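Local coordinates for protein phosphoribosylglycinamide synthetase (Anaerococcus prevotii, PDB 4DIM) that probably acts as an ATP-dependent ligase of the ATP-grasp superfamily, binding ATP and a metal ion, at residues A[10-15]-A[21-26]; A[199-204]-A[298-303]; A[206-211]-A[312-317]. All blocks are in the same frame, centred on the assembly; numbering follows the deposited sequence.

Contact 1 (A[10-15]-A[21-26])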
# COMPACT_ATOMS: atom_id res chain seq x y z
N LEU A 10 -0.10 19.06 -12.35
CA LEU A 10 0.19 17.71 -11.88
C LEU A 10 -0.93 16.83 -12.27
O LEU A 10 -2.04 17.09 -11.83
CB LEU A 10 0.38 17.66 -10.33
CG LEU A 10 0.62 16.27 -9.71
CD1 LEU A 10 1.98 15.77 -10.01
CD2 LEU A 10 0.36 16.29 -8.22
N LEU A 11 -0.64 15.74 -12.97
CA LEU A 11 -1.65 14.74 -13.33
C LEU A 11 -1.63 13.70 -12.25
O LEU A 11 -0.58 13.12 -11.98
CB LEU A 11 -1.36 14.11 -14.71
CG LEU A 11 -2.08 12.78 -15.03
CD1 LEU A 11 -3.55 13.01 -15.48
CD2 LEU A 11 -1.30 11.97 -16.05
N ILE A 12 -2.76 13.49 -11.58
CA ILE A 12 -2.84 12.47 -10.55
C ILE A 12 -3.53 11.29 -11.17
O ILE A 12 -4.68 11.42 -11.59
CB ILE A 12 -3.51 12.94 -9.27
CG1 ILE A 12 -2.67 14.06 -8.60
CG2 ILE A 12 -3.70 11.74 -8.33
CD1 ILE A 12 -3.47 14.98 -7.62
N LEU A 13 -2.86 10.13 -11.23
CA LEU A 13 -3.44 8.93 -11.83
C LEU A 13 -4.32 8.25 -10.82
O LEU A 13 -3.81 7.73 -9.83
CB LEU A 13 -2.36 7.96 -12.32
CG LEU A 13 -1.60 8.37 -13.56
CD1 LEU A 13 -0.50 9.39 -13.23
CD2 LEU A 13 -0.95 7.19 -14.20
N GLY A 14 -5.62 8.32 -11.04
CA GLY A 14 -6.64 7.74 -10.18
C GLY A 14 -7.35 8.83 -9.43
O GLY A 14 -6.73 9.84 -9.11
N ALA A 15 -8.67 8.65 -9.15
CA ALA A 15 -9.44 9.62 -8.37
C ALA A 15 -10.51 8.96 -7.53
O ALA A 15 -11.62 9.47 -7.46
CB ALA A 15 -10.04 10.68 -9.27
N GLY A 21 -6.41 12.94 -0.59
CA GLY A 21 -5.39 13.62 0.19
C GLY A 21 -4.35 14.31 -0.66
O GLY A 21 -3.86 15.40 -0.34
N LEU A 22 -4.00 13.64 -1.74
CA LEU A 22 -3.04 14.19 -2.66
C LEU A 22 -3.65 15.32 -3.49
O LEU A 22 -2.95 16.28 -3.82
CB LEU A 22 -2.53 13.07 -3.51
CG LEU A 22 -1.43 13.34 -4.44
CD1 LEU A 22 -0.18 13.79 -3.69
CD2 LEU A 22 -1.14 12.13 -5.21
N TYR A 23 -4.96 15.25 -3.79
CA TYR A 23 -5.68 16.32 -4.49
C TYR A 23 -5.78 17.54 -3.58
O TYR A 23 -5.64 18.67 -4.02
CB TYR A 23 -7.08 15.86 -4.93
CG TYR A 23 -7.08 14.97 -6.15
CD1 TYR A 23 -7.12 15.51 -7.44
CD2 TYR A 23 -7.06 13.59 -6.03
CE1 TYR A 23 -7.10 14.70 -8.57
CE2 TYR A 23 -7.05 12.76 -7.16
CZ TYR A 23 -7.11 13.32 -8.43
OH TYR A 23 -7.05 12.54 -9.55
N LYS A 24 -6.01 17.30 -2.30
CA LYS A 24 -6.13 18.36 -1.31
C LYS A 24 -4.78 19.08 -1.11
O LYS A 24 -4.72 20.31 -1.11
CB LYS A 24 -6.64 17.77 0.03
CG LYS A 24 -7.16 18.83 1.00
CD LYS A 24 -7.16 18.38 2.46
CE LYS A 24 -5.96 18.89 3.24
NZ LYS A 24 -5.96 18.45 4.66
N ALA A 25 -3.70 18.31 -0.99
CA ALA A 25 -2.35 18.83 -0.79
C ALA A 25 -1.89 19.64 -1.97
O ALA A 25 -1.40 20.76 -1.81
CB ALA A 25 -1.38 17.69 -0.53
N ALA A 26 -2.07 19.09 -3.16
CA ALA A 26 -1.79 19.80 -4.42
C ALA A 26 -2.54 21.15 -4.48
O ALA A 26 -1.95 22.16 -4.84
CB ALA A 26 -2.18 18.94 -5.60
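The hydroxyl of Tyr23 donates a hydrogen bond to the carbonyl of Gly14, with OH to O at 2.8 Å, and so ties helix 20-29 to the chain that leaves strand 9-13. The two elements are the first strand and helix of a Rossmann-like beta-alpha-beta unit that strand 32-37 completes in a parallel sheet. The hydroxyl lies above the plane of the Gly14 carbonyl, 36° out of it, while the oxygen itself sits in the plane of the tyrosine ring, at its edge. Tyr23 carries its CG anti to the carbonyl carbon (chi1 -77°), and the ring slants across the end of the strand to the turn beyond it. Ile12 slides past this ring in the opposite direction. Its CD1 rests over the middle of one face, 3.7 Å from the ring centroid and 13° off the normal, a CH-pi contact, while CB and CG2 lie nearer the phenol end. CB comes within 3.6 Å of Tyr23 OH. The CB of Ala15 meets the same end obliquely, 4.0 Å from Tyr23 CZ. Around this group, Cys45 and Leu48 of helix 43-48 also touch Tyr23, and Ala35 of strand 32-37 adds a further neighbour. One residue earlier in the helix, Leu22 packs against both branches of Ile12, whose CG2 it shares with the ring, and also packs on Tyr298 and Ile301 of helix 297-305. The leucine and isoleucine side chains come closest at Leu22 CD2 and Ile12 CG2, 4.1 Å apart.

Contact 2 (A[199-204]-A[298-303])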
# COMPACT_ATOMS: atom_id res chain seq x y z
N GLN A 199 6.47 1.88 5.64
CA GLN A 199 6.45 2.98 4.69
C GLN A 199 7.85 3.50 4.56
O GLN A 199 8.61 3.48 5.53
CB GLN A 199 5.53 4.15 5.12
CG GLN A 199 4.04 3.85 5.24
CD GLN A 199 3.37 3.33 4.00
OE1 GLN A 199 3.07 4.08 3.07
NE2 GLN A 199 3.14 2.03 3.93
N ALA A 200 8.18 4.00 3.41
CA ALA A 200 9.48 4.60 3.20
C ALA A 200 9.35 5.64 2.12
O ALA A 200 8.29 5.82 1.54
CB ALA A 200 10.54 3.56 2.87
N PHE A 201 10.40 6.41 1.96
CA PHE A 201 10.39 7.48 0.97
C PHE A 201 11.81 7.60 0.47
O PHE A 201 12.72 7.70 1.29
CB PHE A 201 9.89 8.77 1.63
CG PHE A 201 9.62 9.91 0.69
CD1 PHE A 201 8.33 10.18 0.26
CD2 PHE A 201 10.63 10.77 0.31
CE1 PHE A 201 8.06 11.27 -0.56
CE2 PHE A 201 10.37 11.84 -0.53
CZ PHE A 201 9.08 12.09 -0.94
N VAL A 202 12.00 7.52 -0.86
CA VAL A 202 13.32 7.64 -1.48
C VAL A 202 13.37 8.92 -2.40
O VAL A 202 12.49 9.14 -3.20
CB VAL A 202 13.75 6.31 -2.18
CG1 VAL A 202 12.75 5.83 -3.21
CG2 VAL A 202 15.15 6.43 -2.79
N TYR A 203 14.40 9.75 -2.23
CA TYR A 203 14.60 10.99 -3.03
C TYR A 203 16.07 11.18 -3.37
O TYR A 203 16.89 11.29 -2.46
CB TYR A 203 14.10 12.19 -2.23
CG TYR A 203 14.42 13.53 -2.85
CD1 TYR A 203 13.85 13.91 -4.05
CD2 TYR A 203 15.18 14.48 -2.16
CE1 TYR A 203 14.09 15.17 -4.60
CE2 TYR A 203 15.40 15.75 -2.68
CZ TYR A 203 14.87 16.08 -3.91
OH TYR A 203 15.04 17.34 -4.44
N LYS A 204 16.39 11.21 -4.65
CA LYS A 204 17.78 11.35 -5.14
C LYS A 204 18.65 10.25 -4.52
O LYS A 204 19.78 10.49 -4.08
CB LYS A 204 18.34 12.75 -4.86
CG LYS A 204 17.60 13.86 -5.58
CD LYS A 204 18.11 15.22 -5.12
CE LYS A 204 17.71 16.36 -6.03
NZ LYS A 204 18.69 16.55 -7.12
N TYR A 298 1.70 14.14 1.95
CA TYR A 298 1.13 14.33 0.61
C TYR A 298 1.78 15.48 -0.09
O TYR A 298 1.79 15.48 -1.31
CB TYR A 298 -0.36 14.58 0.62
CG TYR A 298 -1.22 13.39 1.03
CD1 TYR A 298 -1.35 12.28 0.20
CD2 TYR A 298 -1.93 13.39 2.23
CE1 TYR A 298 -2.15 11.20 0.57
CE2 TYR A 298 -2.71 12.31 2.62
CZ TYR A 298 -2.89 11.26 1.74
OH TYR A 298 -3.79 10.29 2.10
N LYS A 299 2.28 16.48 0.64
CA LYS A 299 2.95 17.64 0.07
C LYS A 299 4.32 17.26 -0.40
O LYS A 299 4.75 17.78 -1.41
CB LYS A 299 3.03 18.81 1.06
CG LYS A 299 1.71 19.52 1.18
CD LYS A 299 1.80 20.78 1.97
CE LYS A 299 0.44 21.42 2.04
NZ LYS A 299 0.44 22.62 2.91
N MSE A 300 4.98 16.33 0.30
CA MSE A 300 6.30 15.80 -0.08
C MSE A 300 6.15 15.00 -1.36
O MSE A 300 6.97 15.13 -2.27
CB MSE A 300 6.90 14.91 1.03
CG MSE A 300 7.43 15.69 2.21
SE MSE A 300 7.81 14.64 3.75
CE MSE A 300 9.22 13.60 2.94
N ILE A 301 5.04 14.24 -1.46
CA ILE A 301 4.75 13.44 -2.66
C ILE A 301 4.48 14.36 -3.86
O ILE A 301 5.07 14.17 -4.92
CB ILE A 301 3.58 12.49 -2.38
CG1 ILE A 301 4.01 11.40 -1.39
CG2 ILE A 301 3.06 11.87 -3.69
CD1 ILE A 301 2.88 10.60 -0.83
N ALA A 302 3.58 15.32 -3.70
CA ALA A 302 3.16 16.24 -4.77
C ALA A 302 4.28 17.14 -5.23
O ALA A 302 4.44 17.35 -6.42
CB ALA A 302 1.99 17.10 -4.30
N SER A 303 5.03 17.72 -4.29
CA SER A 303 6.16 18.61 -4.63
C SER A 303 7.26 17.84 -5.35
O SER A 303 7.82 18.35 -6.30
CB SER A 303 6.73 19.29 -3.38
OG SER A 303 7.40 18.38 -2.53
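Strand 199-203 and helix 298-303 run in roughly the same direction and come closest at Phe201 and Ile301, whose CA atoms are 9.0 Å apart, a gap spanned by side chains with no hydrogen bond across it. The strand belongs to the large antiparallel sheet of the ATP-grasp fold, and helix 297-305 packs beside it. Phe201 spans most of the distance: with CG anti to the backbone N (chi1 -170°) its ring projects from the strand to the helix surface. Met300, present as selenomethionine, takes the ring in two places. Its CB lies 4.1 Å from Phe201 CZ, and the chain then extends and bends at chi3 (64°), which returns the methyl to the ring. There CE sits over the centre of one face, 4.0 Å from the centroid and 9° off the normal, a CH-pi contact. Ile301 approaches at the edge instead, its CG1 near the ring plane and 4.1 Å from Phe201 CE1. With an alanine in place of Phe201, the Met300 methyl would probably lose the face it rests on and a gap would open between strand and helix. Leu208 and Phe209 of the next strand touch Phe201 as well, and Leu22 of helix 20-29 packs on Ile301. Inside the helix, the carbonyl O of Lys299 accepts two bonds one turn on, from the N of Ser303 and from its hydroxyl, with Ser303 OG 2.9 Å from Lys299 O and tilted only slightly from the carbonyl plane.

Contact 3 (A[206-211]-A[312-317])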
# COMPACT_ATOMS: atom_id res chain seq x y z
N ASP A 206 18.44 8.72 -1.66
CA ASP A 206 18.58 8.73 -0.21
C ASP A 206 17.20 8.36 0.39
O ASP A 206 16.18 8.99 0.13
CB ASP A 206 19.11 10.10 0.29
CG ASP A 206 20.58 10.41 -0.10
OD1 ASP A 206 21.47 9.53 0.14
OD2 ASP A 206 20.85 11.54 -0.60
N VAL A 207 17.20 7.29 1.18
CA VAL A 207 16.00 6.82 1.86
C VAL A 207 15.88 7.67 3.13
O VAL A 207 16.70 7.56 4.06
CB VAL A 207 16.08 5.31 2.14
CG1 VAL A 207 14.87 4.84 2.96
CG2 VAL A 207 16.18 4.55 0.83
N LEU A 208 14.89 8.56 3.12
CA LEU A 208 14.63 9.48 4.22
C LEU A 208 14.25 8.75 5.49
O LEU A 208 14.67 9.13 6.59
CB LEU A 208 13.50 10.43 3.83
CG LEU A 208 13.75 11.24 2.55
CD1 LEU A 208 12.73 12.32 2.39
CD2 LEU A 208 15.17 11.82 2.50
N PHE A 209 13.43 7.74 5.35
CA PHE A 209 13.01 6.96 6.50
C PHE A 209 12.47 5.59 6.11
O PHE A 209 12.22 5.31 4.95
CB PHE A 209 11.93 7.74 7.30
CG PHE A 209 10.64 7.92 6.55
CD1 PHE A 209 9.67 6.93 6.55
CD2 PHE A 209 10.38 9.10 5.87
CE1 PHE A 209 8.50 7.10 5.85
CE2 PHE A 209 9.21 9.24 5.14
CZ PHE A 209 8.28 8.25 5.15
N VAL A 210 12.30 4.76 7.11
CA VAL A 210 11.60 3.49 7.05
C VAL A 210 10.76 3.48 8.32
O VAL A 210 11.29 3.59 9.43
CB VAL A 210 12.46 2.23 6.86
CG1 VAL A 210 11.57 1.02 6.62
CG2 VAL A 210 13.41 2.39 5.69
N MSE A 211 9.43 3.49 8.14
CA MSE A 211 8.51 3.52 9.26
C MSE A 211 7.71 2.22 9.35
O MSE A 211 6.67 2.11 8.72
CB MSE A 211 7.55 4.71 9.13
CG MSE A 211 6.72 4.95 10.42
SE MSE A 211 5.22 6.11 10.06
CE MSE A 211 4.21 4.85 9.24
N VAL A 312 11.98 20.37 2.12
CA VAL A 312 11.38 21.59 2.69
C VAL A 312 10.33 21.23 3.74
O VAL A 312 10.18 21.96 4.73
CB VAL A 312 10.76 22.41 1.52
CG1 VAL A 312 9.70 23.41 1.99
CG2 VAL A 312 11.86 23.10 0.73
N PHE A 313 9.58 20.13 3.50
CA PHE A 313 8.55 19.62 4.41
C PHE A 313 9.15 18.65 5.43
O PHE A 313 8.70 18.66 6.57
CB PHE A 313 7.42 18.94 3.64
CG PHE A 313 6.83 19.80 2.54
CD1 PHE A 313 5.98 20.85 2.85
CD2 PHE A 313 7.27 19.67 1.24
CE1 PHE A 313 5.56 21.74 1.86
CE2 PHE A 313 6.86 20.56 0.25
CZ PHE A 313 5.97 21.57 0.56
N TRP A 314 10.14 17.81 5.03
CA TRP A 314 10.81 16.82 5.91
C TRP A 314 11.67 17.52 6.98
O TRP A 314 11.90 16.96 8.04
CB TRP A 314 11.70 15.86 5.05
CG TRP A 314 12.46 14.80 5.82
CD1 TRP A 314 13.81 14.65 5.88
CD2 TRP A 314 11.90 13.75 6.64
NE1 TRP A 314 14.14 13.54 6.64
CE2 TRP A 314 12.98 12.99 7.14
CE3 TRP A 314 10.59 13.35 6.95
CZ2 TRP A 314 12.79 11.90 7.99
CZ3 TRP A 314 10.41 12.25 7.76
CH2 TRP A 314 11.50 11.56 8.31
N SER A 315 12.15 18.72 6.70
CA SER A 315 12.97 19.48 7.65
C SER A 315 12.11 20.13 8.76
O SER A 315 12.67 20.64 9.72
CB SER A 315 13.77 20.55 6.91
OG SER A 315 12.92 21.51 6.31
N GLN A 316 10.76 20.12 8.63
CA GLN A 316 9.86 20.65 9.67
C GLN A 316 9.30 19.51 10.51
O GLN A 316 8.30 19.68 11.20
CB GLN A 316 8.70 21.44 9.02
CG GLN A 316 9.15 22.63 8.16
CD GLN A 316 10.06 23.57 8.93
OE1 GLN A 316 9.77 23.93 10.08
NE2 GLN A 316 11.21 23.94 8.36
N LYS A 317 9.97 18.36 10.51
CA LYS A 317 9.48 17.23 11.25
C LYS A 317 9.67 17.47 12.74
O LYS A 317 10.54 18.25 13.13
CB LYS A 317 10.17 15.93 10.80
CG LYS A 317 11.66 15.78 11.18
CD LYS A 317 12.14 14.34 10.99
CE LYS A 317 11.80 13.47 12.19
NZ LYS A 317 12.36 12.09 12.08
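Trp314 lays one face of its indole over the base of Leu208, whose CB stands 4.2 Å from Trp314 CE2, offset toward the rim of the ring system. The far end of the indole reaches on to Phe209, where Trp314 CH2 lies 3.6 Å from Phe209 CD2. The planes of these two rings are near parallel, 29° apart, but slid so far that the rings barely overlap, with the centroid of Phe209 5.3 Å from that of the indole six-membered ring. Leu208 and Phe209 can both meet the tryptophan because the backbone at Leu208 has helix-like angles and turns two consecutive side chains onto the same side. The strand carrying them, 206-219, pairs with 194-203 as an antiparallel hairpin in the large sheet of the ATP-grasp fold, and short helix 311-314 brings Trp314 against it. Phe209 holds CG in the crowded position between the backbone N and the carbonyl carbon (chi1 66°), which directs the ring across the strand rather than straight along it. Tyr293 of helix 285-293 joins the cluster, meeting Trp314 edge-to-face and Phe209 at about 45°. Past Trp314 the chain makes a type I turn to Lys317. That turn folds the lysine's aliphatic stem back over the indole, CD lying 3.9 Å above the Trp314 plane on the face opposite Leu208.

In the fold
The three contacts come in a row through the fold: the centres of contacts 1 and 2 are 14 Å apart, those of contacts 2 and 3 about 8 Å, and those of contacts 1 and 3 about 20 Å. Contact 1 closes early in the chain, within the N-terminal parallel sheet unit, whereas contacts 2 and 3 alternate their segments, joining two neighbouring strands of the antiparallel sheet to two successive helices, 297-305 and 311-314. Helix 297-305, the helix of contact 2, lies between the other two contacts: one side faces helix 20-29, where Ala25 and Leu22 meet Tyr298 and Ile301, and another faces strand 194-203. It thereby couples the N-terminal unit to the ATP-grasp sheet through packing.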